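Local coordinates for protein precorrin-6Y C5,15-methyltransferase (Decarboxylating) (PDB 3E05) that probably uses S-adenosyl-methionine to methylate and decarboxylate precorrin-6Y during cobalamin biosynthesis, this chain being the C-terminal domain of the longer enzyme, at residues L148-A151 / V152-E156; R29-T32 / L33-R37; N73-Y76 / L77-R81; I9-D13 / D14-T18; G115-G118 / G119-E123. One frame throughout, in Å; residues are numbered along the deposited sequence.

Interaction 1: residues L148-A151 / V152-E156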
# COMPACT_ATOMS: atom_id res chain seq x y z
N LEU D 148 -13.18 9.35 -8.69
CA LEU D 148 -11.91 9.19 -9.41
C LEU D 148 -12.10 9.12 -10.94
O LEU D 148 -11.39 9.81 -11.68
CB LEU D 148 -11.15 7.96 -8.89
CG LEU D 148 -9.90 7.48 -9.65
CD1 LEU D 148 -8.81 8.54 -9.70
CD2 LEU D 148 -9.39 6.14 -9.10
N THR D 149 -13.05 8.31 -11.40
CA THR D 149 -13.34 8.10 -12.82
C THR D 149 -13.83 9.37 -13.50
O THR D 149 -13.29 9.77 -14.55
CB THR D 149 -14.44 7.00 -12.98
OG1 THR D 149 -13.85 5.72 -12.73
CG2 THR D 149 -15.06 6.99 -14.37
N LYS D 150 -14.84 9.99 -12.90
CA LYS D 150 -15.47 11.16 -13.50
C LYS D 150 -14.53 12.37 -13.45
O LYS D 150 -14.46 13.12 -14.43
CB LYS D 150 -16.81 11.47 -12.82
CG LYS D 150 -17.89 10.40 -13.02
CD LYS D 150 -18.49 10.43 -14.43
CE LYS D 150 -19.61 9.41 -14.60
NZ LYS D 150 -19.10 8.03 -14.81
N ALA D 151 -13.79 12.53 -12.35
CA ALA D 151 -12.85 13.65 -12.23
C ALA D 151 -11.79 13.60 -13.31
O ALA D 151 -11.52 14.62 -13.95
CB ALA D 151 -12.20 13.72 -10.85
N VAL D 152 -11.21 12.41 -13.54
CA VAL D 152 -10.23 12.27 -14.61
C VAL D 152 -10.87 12.53 -15.99
O VAL D 152 -10.28 13.22 -16.82
CB VAL D 152 -9.48 10.90 -14.53
CG1 VAL D 152 -8.50 10.75 -15.68
CG2 VAL D 152 -8.72 10.83 -13.22
N GLU D 153 -12.07 12.00 -16.19
CA GLU D 153 -12.82 12.17 -17.44
C GLU D 153 -13.12 13.64 -17.77
O GLU D 153 -12.88 14.09 -18.88
CB GLU D 153 -14.11 11.35 -17.40
CG GLU D 153 -14.90 11.34 -18.72
CD GLU D 153 -16.32 10.82 -18.56
OE1 GLU D 153 -16.55 9.89 -17.75
OE2 GLU D 153 -17.22 11.34 -19.26
N PHE D 154 -13.64 14.38 -16.79
CA PHE D 154 -14.01 15.80 -16.99
C PHE D 154 -12.82 16.72 -17.19
O PHE D 154 -12.86 17.62 -18.03
CB PHE D 154 -14.90 16.33 -15.86
CG PHE D 154 -16.15 15.52 -15.62
CD1 PHE D 154 -16.83 14.92 -16.69
CD2 PHE D 154 -16.66 15.38 -14.33
CE1 PHE D 154 -17.97 14.17 -16.46
CE2 PHE D 154 -17.81 14.64 -14.10
CZ PHE D 154 -18.47 14.03 -15.17
N LEU D 155 -11.76 16.50 -16.42
CA LEU D 155 -10.54 17.29 -16.54
C LEU D 155 -9.81 17.04 -17.86
O LEU D 155 -9.26 17.96 -18.45
CB LEU D 155 -9.60 17.02 -15.36
CG LEU D 155 -10.01 17.53 -13.97
CD1 LEU D 155 -9.22 16.79 -12.92
CD2 LEU D 155 -9.83 19.05 -13.81
N GLU D 156 -9.82 15.79 -18.32
CA GLU D 156 -9.23 15.47 -19.62
C GLU D 156 -10.04 16.01 -20.81
O GLU D 156 -9.47 16.34 -21.85
CB GLU D 156 -8.96 13.98 -19.76
CG GLU D 156 -7.74 13.55 -18.95
CD GLU D 156 -7.32 12.13 -19.22
OE1 GLU D 156 -8.17 11.34 -19.69
OE2 GLU D 156 -6.14 11.81 -18.97

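Interaction 2: residues R29-T32 / L33-R37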
# COMPACT_ATOMS: atom_id res chain seq x y z
N ARG D 29 -2.76 15.36 3.51
CA ARG D 29 -2.82 16.82 3.45
C ARG D 29 -1.50 17.41 2.95
O ARG D 29 -1.51 18.24 2.09
CB ARG D 29 -3.15 17.38 4.84
CG ARG D 29 -3.62 18.83 4.85
CD ARG D 29 -3.77 19.31 6.29
NE ARG D 29 -4.60 18.42 7.10
CZ ARG D 29 -4.35 18.09 8.37
NH1 ARG D 29 -3.30 18.59 9.00
NH2 ARG D 29 -5.16 17.26 9.02
N ALA D 30 -0.38 16.97 3.52
CA ALA D 30 0.95 17.42 3.10
C ALA D 30 1.19 17.14 1.61
O ALA D 30 1.59 18.03 0.88
CB ALA D 30 2.03 16.77 3.94
N VAL D 31 0.91 15.91 1.17
CA VAL D 31 1.05 15.57 -0.26
C VAL D 31 0.14 16.44 -1.14
O VAL D 31 0.56 16.92 -2.20
CB VAL D 31 0.73 14.06 -0.53
CG1 VAL D 31 1.00 13.70 -2.00
CG2 VAL D 31 1.54 13.15 0.39
N THR D 32 -1.08 16.68 -0.68
CA THR D 32 -2.07 17.53 -1.40
C THR D 32 -1.52 18.96 -1.59
O THR D 32 -1.53 19.50 -2.71
CB THR D 32 -3.41 17.55 -0.65
OG1 THR D 32 -3.97 16.24 -0.64
CG2 THR D 32 -4.43 18.51 -1.28
N LEU D 33 -0.98 19.53 -0.52
CA LEU D 33 -0.37 20.88 -0.54
C LEU D 33 0.84 20.94 -1.46
O LEU D 33 0.98 21.90 -2.21
CB LEU D 33 0.00 21.30 0.88
CG LEU D 33 -1.21 21.58 1.78
CD1 LEU D 33 -0.78 21.56 3.21
CD2 LEU D 33 -1.93 22.87 1.39
N SER D 34 1.68 19.91 -1.42
CA SER D 34 2.76 19.70 -2.38
C SER D 34 2.27 19.73 -3.83
O SER D 34 2.80 20.47 -4.65
CB SER D 34 3.46 18.35 -2.11
OG SER D 34 4.79 18.36 -2.55
N LYS D 35 1.24 18.94 -4.11
CA LYS D 35 0.67 18.83 -5.46
C LYS D 35 0.04 20.16 -5.91
O LYS D 35 0.00 20.47 -7.11
CB LYS D 35 -0.37 17.70 -5.54
CG LYS D 35 0.22 16.25 -5.40
CD LYS D 35 1.29 15.92 -6.43
CE LYS D 35 1.87 14.52 -6.17
NZ LYS D 35 2.86 14.14 -7.18
N LEU D 36 -0.44 20.95 -4.95
CA LEU D 36 -1.01 22.27 -5.28
C LEU D 36 0.01 23.31 -5.76
O LEU D 36 -0.39 24.35 -6.28
CB LEU D 36 -1.81 22.82 -4.10
CG LEU D 36 -3.23 22.27 -3.95
CD1 LEU D 36 -3.74 22.44 -2.54
CD2 LEU D 36 -4.17 22.96 -4.95
N ARG D 37 1.31 23.03 -5.59
CA ARG D 37 2.40 23.90 -6.06
C ARG D 37 2.18 25.35 -5.61
O ARG D 37 2.08 26.26 -6.43
CB ARG D 37 2.56 23.84 -7.58
CG ARG D 37 3.13 22.55 -8.12
CD ARG D 37 2.96 22.47 -9.63
NE ARG D 37 3.40 23.69 -10.31
CZ ARG D 37 3.03 24.04 -11.53
NH1 ARG D 37 2.20 23.28 -12.24
NH2 ARG D 37 3.50 25.18 -12.05

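Interaction 3: residues N73-Y76 / L77-R81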
# COMPACT_ATOMS: atom_id res chain seq x y z
N ASN D 73 -22.48 22.47 4.39
CA ASN D 73 -23.03 21.84 5.60
C ASN D 73 -22.88 22.72 6.85
O ASN D 73 -21.76 23.04 7.24
CB ASN D 73 -22.37 20.47 5.80
CG ASN D 73 -23.09 19.60 6.83
OD1 ASN D 73 -23.31 20.00 7.97
ND2 ASN D 73 -23.44 18.39 6.42
N PRO D 74 -24.02 23.07 7.50
CA PRO D 74 -24.09 23.87 8.75
C PRO D 74 -23.26 23.34 9.92
O PRO D 74 -22.73 24.13 10.71
CB PRO D 74 -25.59 23.83 9.11
CG PRO D 74 -26.29 23.59 7.82
CD PRO D 74 -25.37 22.69 7.03
N GLN D 75 -23.15 22.02 10.06
CA GLN D 75 -22.32 21.45 11.13
C GLN D 75 -20.83 21.70 10.84
O GLN D 75 -20.05 22.02 11.75
CB GLN D 75 -22.57 19.94 11.27
CG GLN D 75 -21.83 19.31 12.44
CD GLN D 75 -21.85 17.80 12.42
OE1 GLN D 75 -22.43 17.18 11.52
NE2 GLN D 75 -21.20 17.19 13.40
N TYR D 76 -20.46 21.57 9.56
CA TYR D 76 -19.07 21.74 9.15
C TYR D 76 -18.66 23.21 9.18
O TYR D 76 -17.49 23.52 9.38
CB TYR D 76 -18.80 21.13 7.77
CG TYR D 76 -19.15 19.65 7.60
CD1 TYR D 76 -19.42 18.83 8.70
CD2 TYR D 76 -19.18 19.07 6.33
CE1 TYR D 76 -19.74 17.48 8.53
CE2 TYR D 76 -19.49 17.72 6.16
CZ TYR D 76 -19.77 16.93 7.26
OH TYR D 76 -20.08 15.60 7.11
N LEU D 77 -19.63 24.11 8.99
CA LEU D 77 -19.39 25.55 9.07
C LEU D 77 -18.90 25.98 10.45
O LEU D 77 -18.00 26.83 10.57
CB LEU D 77 -20.63 26.34 8.69
CG LEU D 77 -21.09 26.34 7.23
CD1 LEU D 77 -22.48 26.93 7.19
CD2 LEU D 77 -20.14 27.11 6.33
N GLY D 78 -19.49 25.38 11.49
CA GLY D 78 -19.09 25.62 12.87
C GLY D 78 -17.70 25.11 13.18
O GLY D 78 -16.93 25.79 13.89
N PHE D 79 -17.37 23.93 12.64
CA PHE D 79 -16.01 23.37 12.72
C PHE D 79 -15.01 24.36 12.13
O PHE D 79 -14.00 24.69 12.76
CB PHE D 79 -15.88 22.05 11.94
CG PHE D 79 -16.68 20.91 12.50
CD1 PHE D 79 -16.91 20.77 13.86
CD2 PHE D 79 -17.17 19.93 11.63
CE1 PHE D 79 -17.65 19.69 14.36
CE2 PHE D 79 -17.91 18.84 12.12
CZ PHE D 79 -18.14 18.72 13.48
N ILE D 80 -15.32 24.85 10.92
CA ILE D 80 -14.44 25.78 10.20
C ILE D 80 -14.20 27.06 11.00
O ILE D 80 -13.05 27.35 11.36
CB ILE D 80 -14.92 26.07 8.75
CG1 ILE D 80 -14.94 24.77 7.94
CG2 ILE D 80 -14.00 27.08 8.09
CD1 ILE D 80 -15.58 24.89 6.56
N ARG D 81 -15.28 27.77 11.32
CA ARG D 81 -15.26 28.94 12.20
C ARG D 81 -14.35 28.73 13.42
O ARG D 81 -13.47 29.56 13.68
CB ARG D 81 -16.68 29.26 12.66
CG ARG D 81 -16.94 30.72 12.99
CD ARG D 81 -18.42 30.99 13.24
NE ARG D 81 -19.26 30.69 12.07
CZ ARG D 81 -20.12 29.68 11.99
NH1 ARG D 81 -20.28 28.85 13.02
NH2 ARG D 81 -20.83 29.50 10.89

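Interaction 4: residues I9-D13 / D14-T18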
# COMPACT_ATOMS: atom_id res chain seq x y z
N ILE D 9 3.16 23.21 8.61
CA ILE D 9 2.38 22.07 8.13
C ILE D 9 2.63 20.88 9.07
O ILE D 9 3.65 20.82 9.78
CB ILE D 9 2.66 21.68 6.64
CG1 ILE D 9 4.07 21.11 6.45
CG2 ILE D 9 2.35 22.86 5.67
CD1 ILE D 9 4.32 20.49 5.08
N GLY D 10 1.69 19.94 9.10
CA GLY D 10 1.78 18.80 9.98
C GLY D 10 1.11 18.97 11.32
O GLY D 10 1.53 18.34 12.30
N ILE D 11 0.07 19.81 11.36
CA ILE D 11 -0.79 19.93 12.54
C ILE D 11 -1.49 18.59 12.76
O ILE D 11 -2.02 18.02 11.81
CB ILE D 11 -1.82 21.09 12.40
CG1 ILE D 11 -1.13 22.43 12.14
CG2 ILE D 11 -2.69 21.20 13.66
CD1 ILE D 11 -2.01 23.49 11.50
N ASP D 12 -1.46 18.08 13.99
CA ASP D 12 -2.09 16.80 14.32
C ASP D 12 -3.58 16.83 14.00
O ASP D 12 -4.25 17.83 14.28
CB ASP D 12 -1.88 16.46 15.79
CG ASP D 12 -2.24 15.03 16.11
OD1 ASP D 12 -1.44 14.12 15.80
OD2 ASP D 12 -3.34 14.80 16.66
N ASP D 13 -4.08 15.74 13.42
CA ASP D 13 -5.47 15.63 13.02
C ASP D 13 -6.43 15.95 14.17
O ASP D 13 -7.44 16.66 13.98
CB ASP D 13 -5.78 14.23 12.49
CG ASP D 13 -5.17 13.95 11.12
OD1 ASP D 13 -4.77 14.89 10.40
OD2 ASP D 13 -5.11 12.76 10.75
N ASP D 14 -6.08 15.47 15.36
CA ASP D 14 -6.94 15.60 16.54
C ASP D 14 -6.98 17.02 17.14
O ASP D 14 -7.70 17.27 18.11
CB ASP D 14 -6.55 14.54 17.57
CG ASP D 14 -6.79 13.12 17.06
OD1 ASP D 14 -7.62 12.93 16.14
OD2 ASP D 14 -6.14 12.18 17.57
N GLU D 15 -6.23 17.95 16.54
CA GLU D 15 -6.26 19.35 16.94
C GLU D 15 -7.34 20.12 16.18
O GLU D 15 -7.59 21.28 16.47
CB GLU D 15 -4.91 20.03 16.69
CG GLU D 15 -3.78 19.53 17.57
CD GLU D 15 -3.81 20.11 18.98
OE1 GLU D 15 -4.54 21.10 19.23
OE2 GLU D 15 -3.10 19.56 19.84
N PHE D 16 -7.97 19.46 15.21
CA PHE D 16 -9.03 20.09 14.43
C PHE D 16 -10.39 19.64 14.95
O PHE D 16 -10.57 18.47 15.29
CB PHE D 16 -8.94 19.71 12.94
CG PHE D 16 -7.71 20.24 12.24
CD1 PHE D 16 -7.73 21.48 11.62
CD2 PHE D 16 -6.55 19.49 12.19
CE1 PHE D 16 -6.60 21.98 10.96
CE2 PHE D 16 -5.42 19.97 11.52
CZ PHE D 16 -5.44 21.22 10.92
N ALA D 17 -11.33 20.58 14.98
CA ALA D 17 -12.73 20.27 15.19
C ALA D 17 -13.23 19.65 13.89
O ALA D 17 -13.16 20.27 12.82
CB ALA D 17 -13.52 21.52 15.53
N THR D 18 -13.69 18.40 13.98
CA THR D 18 -14.05 17.62 12.80
C THR D 18 -15.04 16.50 13.12
O THR D 18 -15.38 16.28 14.29
CB THR D 18 -12.77 17.04 12.09
OG1 THR D 18 -13.12 16.52 10.80
CG2 THR D 18 -12.08 15.96 12.93
O HOH W 1 -9.50 14.61 14.52

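Interaction 5: residues G115-G118 / G119-E123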
# COMPACT_ATOMS: atom_id res chain seq x y z
N GLY D 115 -12.29 19.28 -2.32
CA GLY D 115 -12.37 18.27 -1.24
C GLY D 115 -13.75 17.62 -1.12
O GLY D 115 -13.89 16.56 -0.49
N GLY D 116 -14.76 18.25 -1.70
CA GLY D 116 -16.14 17.74 -1.66
C GLY D 116 -16.97 18.42 -2.72
O GLY D 116 -16.92 19.64 -2.87
N SER D 117 -17.75 17.62 -3.46
CA SER D 117 -18.53 18.12 -4.60
C SER D 117 -20.03 18.17 -4.38
O SER D 117 -20.73 18.86 -5.11
CB SER D 117 -18.24 17.28 -5.83
OG SER D 117 -16.95 17.58 -6.34
N GLY D 118 -20.52 17.44 -3.38
CA GLY D 118 -21.96 17.35 -3.10
C GLY D 118 -22.85 16.99 -4.29
O GLY D 118 -23.93 17.57 -4.46
N GLY D 119 -22.39 16.06 -5.11
CA GLY D 119 -23.12 15.64 -6.31
C GLY D 119 -22.99 16.58 -7.49
O GLY D 119 -23.64 16.38 -8.52
N MET D 120 -22.14 17.60 -7.37
CA MET D 120 -22.01 18.63 -8.40
C MET D 120 -20.63 18.68 -9.07
O MET D 120 -20.16 19.75 -9.44
CB MET D 120 -22.35 20.02 -7.83
CG MET D 120 -23.77 20.17 -7.27
SD MET D 120 -25.07 19.77 -8.45
CE MET D 120 -24.99 21.18 -9.54
N LEU D 121 -20.00 17.51 -9.25
CA LEU D 121 -18.62 17.44 -9.75
C LEU D 121 -18.39 18.06 -11.14
O LEU D 121 -17.49 18.88 -11.30
CB LEU D 121 -18.06 16.01 -9.68
CG LEU D 121 -16.60 15.83 -10.14
CD1 LEU D 121 -15.64 16.64 -9.28
CD2 LEU D 121 -16.18 14.35 -10.21
N GLU D 122 -19.20 17.65 -12.12
CA GLU D 122 -19.05 18.14 -13.49
C GLU D 122 -19.26 19.65 -13.55
O GLU D 122 -18.51 20.37 -14.22
CB GLU D 122 -20.04 17.43 -14.42
CG GLU D 122 -19.59 17.45 -15.88
CD GLU D 122 -20.62 16.89 -16.84
OE1 GLU D 122 -21.52 16.13 -16.42
OE2 GLU D 122 -20.52 17.23 -18.03
N GLU D 123 -20.28 20.10 -12.84
CA GLU D 123 -20.64 21.51 -12.81
C GLU D 123 -19.56 22.34 -12.12
O GLU D 123 -19.27 23.46 -12.54
CB GLU D 123 -22.00 21.69 -12.13
CG GLU D 123 -23.15 21.05 -12.90
CD GLU D 123 -23.48 19.61 -12.49
OE1 GLU D 123 -22.69 18.96 -11.76
OE2 GLU D 123 -24.54 19.11 -12.92

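Interaction 1: residues L148-A151 / V152-E156
Phe154 folds back over Lys150, one turn earlier in the same helix. Its N–H binds Lys150 O at 2.8 Å, and the same carbonyl oxygen sits 3.1 Å above one face of the phenyl ring, offset toward its rim. CG lies beside the backbone N (chi1 -56°), which swings the ring back along the helix until CE2 comes 3.6 Å from Lys150 CB and CZ 3.7 Å from Lys150 CD. With alanine at this position, Lys150 CB and CD would probably lose the ring lying against them, and a gap would be likely to open beside Ile125 of helix 121-131.

The lysine tip is the loose, solvent side. Lys150 and Glu153 run side by side, yet NZ stays 4.3 Å from OE1, too far for a salt bridge; Asp146 offers NZ only a weak, long ion pair.

Opposite in character is the buried side. Leu148 CD1 meets Val152 CG2 at 4.2 Å, and Val152 CG2 also presses to 3.2 Å from Leu148 O. Ala151 and Leu155 rest on Leu140 of strand 137-142, while Thr149 OG1 reaches Thr149 OG1 of the second subunit. This is regular i to i+4 helix packing, on a helix that lies against the mixed sheet of a Rossmann-like class I methyltransferase fold and also borders a subunit interface.

Interaction 2: residues R29-T32 / L33-R37
Leu36 packs beside Thr32, and Leu33 lies against Arg29, toward the C-terminal end of helix 26-35, a buried helix laid over the sheet of a Rossmann-like methyltransferase domain. Four successive i to i+4 bonds link the two segments; the first three are fairly straight, while Leu36 N to Thr32 O bends to 139° at the donor hydrogen.

Lys35 can be followed outward. Its CB lies 3.5 Å from Thr32 O. CG, set beside the backbone N by chi1 of -68°, drops to 3.3 Å from Val31 O, the carbonyl that already takes the Lys35 N–H, and passes 4.3 Å from Val31 CG1. A bend at chi2 turns the chain off the helix; from there CD and CE run out extended, the side chain lying against Ile189 and Thr191 of strand 180-193. At the tip, NZ is gripped by two carboxylates, Glu163 of its own chain and Glu27 of the third subunit, which probably offsets the charge of a buried ammonium, partly across a subunit boundary.

Two more polar side chains have partners outside the two segments. Thr32 OG1 bonds back to Val28 O and also pairs with Asn141 OD1. Ser34 OG has a weak bond to Gln26 NE2 of the third subunit, and Val31 packs on Val31 of that same subunit. Leu33 turns instead to Ala58 and Leu61 of helix 53-61. Beside the sheet, Thr32 CG2 and Leu36 CD1 run alongside each other, 4.2 Å apart.

Interaction 3: residues N73-Y76 / L77-R81
Phe79 and Tyr76 meet obliquely, Phe79 CE2 lying 3.7 Å from Tyr76 CD1, and each ring has a polar group over one face. On Phe79 it is Gln75 O, 3.5 Å above the plane and shifted toward the rim. On Tyr76 it is the amide carbon of Asn73, CG, 3.9 Å above the ring centre. The Gln75 side chain comes to Phe79 as well: anti at chi1 (-175°) and extended beyond CG, it stretches past the ring so that NE2 stands 3.4 Å from CZ, with amide and ring planes 49° apart. Replacing Phe79 with an alanine would probably take away the ring the Gln75 amide lies against and leave Tyr76 CD1 without this apolar neighbour.

Next to the rings the first helical turn closes. Asn73 OD1 accepts Gln75 N at 2.9 Å, in the carbonyl plane, a side-chain capping bond, while Asn73 O takes Leu77 N. Asn73 thus uses both its oxygens on the opening turn. Leu77 CG lies 3.4 Å from Asn73 O, and the leucine goes on to pack against Leu94 and Glu96. Ile80 N binds Tyr76 O at 3.0 Å; the Phe79 N to Gln75 O bond is long and weak.

Asn73 N is itself held by Glu71 OE2 at the end of strand 66-71. An asparagine N-cap here starts helix 74-86, the crossover of the beta-alpha-beta unit joining strands 66-71 and 92-96, close to where relatives with the class I methyltransferase fold usually bind the cofactor ribose.

Interaction 4: residues I9-D13 / D14-T18
Glu15 N and Phe16 N reach back three residues, to Asp12 O at 3.0 Å and Asp13 O at 3.1 Å, so the chain makes a short 3-10 turn within the loop ahead of helix 26-35. Both donors stand well above the carbonyl planes, about 50° out, consistent with the tight i to i+3 geometry. Before it, Gly10 has a positive phi of 92° at which a CB would jam against the preceding carbonyl.

Ile11 and Phe16 bracket the turn. Their side chains cross at about a right angle, Ile11 CG2 lying 3.7 Å from Phe16 CE2. Asp13 O lies at the edge of the Phe16 ring, near its plane, 3.5 Å from CD2. Beyond this pair the ring meets Phe87 with planes at about 40° and packs on Ser53 and Ile56 of helix 53-61.

On the outer side the turn is acidic. In the modelled conformer of Asp12, OD2 receives Asp14 N at 3.1 Å from above the carboxylate plane, an Asx turn; since Asp12 and Asp14 each have a second conformer, this bond may not be constant. A water links Asp14 OD1 with Asp13 O, weakly on the latter side.

Asp13 OD1 forms a salt bridge with Arg29, and Glu15 pairs with Lys86. In the modelled conformers OD2 of Asp12 and OD2 of Asp14 come within 3.9 Å, a like-charge approach that is doubtful for the same reason; the Asp14 N–H and solvent would probably soften it, while the basic partners are likely to offset Asp13 and Glu15.

Interaction 5: residues G115-G118 / G119-E123
A type I' beta turn, closed by Ser117 O and Met120 N at 2.9 Å, leads from strand 111-114 into helix 121-131. Its two central residues are Gly118 and Gly119, both with positive phi (52° and 79°). At Gly119 the need is steric too, since a CB would lie about 2.7 Å from Gly118 O, a clash.

Side chains add a little. Ser117 leans across to the start of the helix, where its OG touches Leu121 CD1 at 3.4 Å and its CB stands 3.9 Å from Leu121 N. Leu121 CG lies opposite the backbone N (chi1 -178°), which brings CD1 to Ser117 OG. Met120, the N-cap residue, holds CB 3.4 Å from Ser117 O and then bends at both chi2 and chi3, leading its thioether away from the turn toward Phe98.

The glycines just ahead tie the loop to the sheet: Gly115 and Gly116 hydrogen-bond through their backbones to Ile47, at the end of neighbouring parallel strand 43-47. Leu121 then packs on Lys150 and Ala151, setting the first turn of helix 121-131 beside helix 145-157.

Overall arrangement
The five contacts form two touching groups. Interactions 1 and 5 pack helix to helix: Phe154 CE2 is 3.6 Å from Glu122 CB, and Ala151 N is 3.7 Å from Leu121 CD2. Interaction 4 bridges 2 and 3. Toward interaction 2, Arg29 NH2 and Asp13 OD1 form a 2.8 Å salt bridge in the modelled arginine conformer; toward interaction 3, Phe79 CB lies 3.4 Å from Ala17 O. Interactions 1 and 4 lie about 30 Å apart, centre to centre, across the chain, and both touch the third subunit, as does interaction 2. Interactions 3 and 5, about 18 Å apart between centres, follow strand ends where relatives usually bind S-adenosyl-methionine.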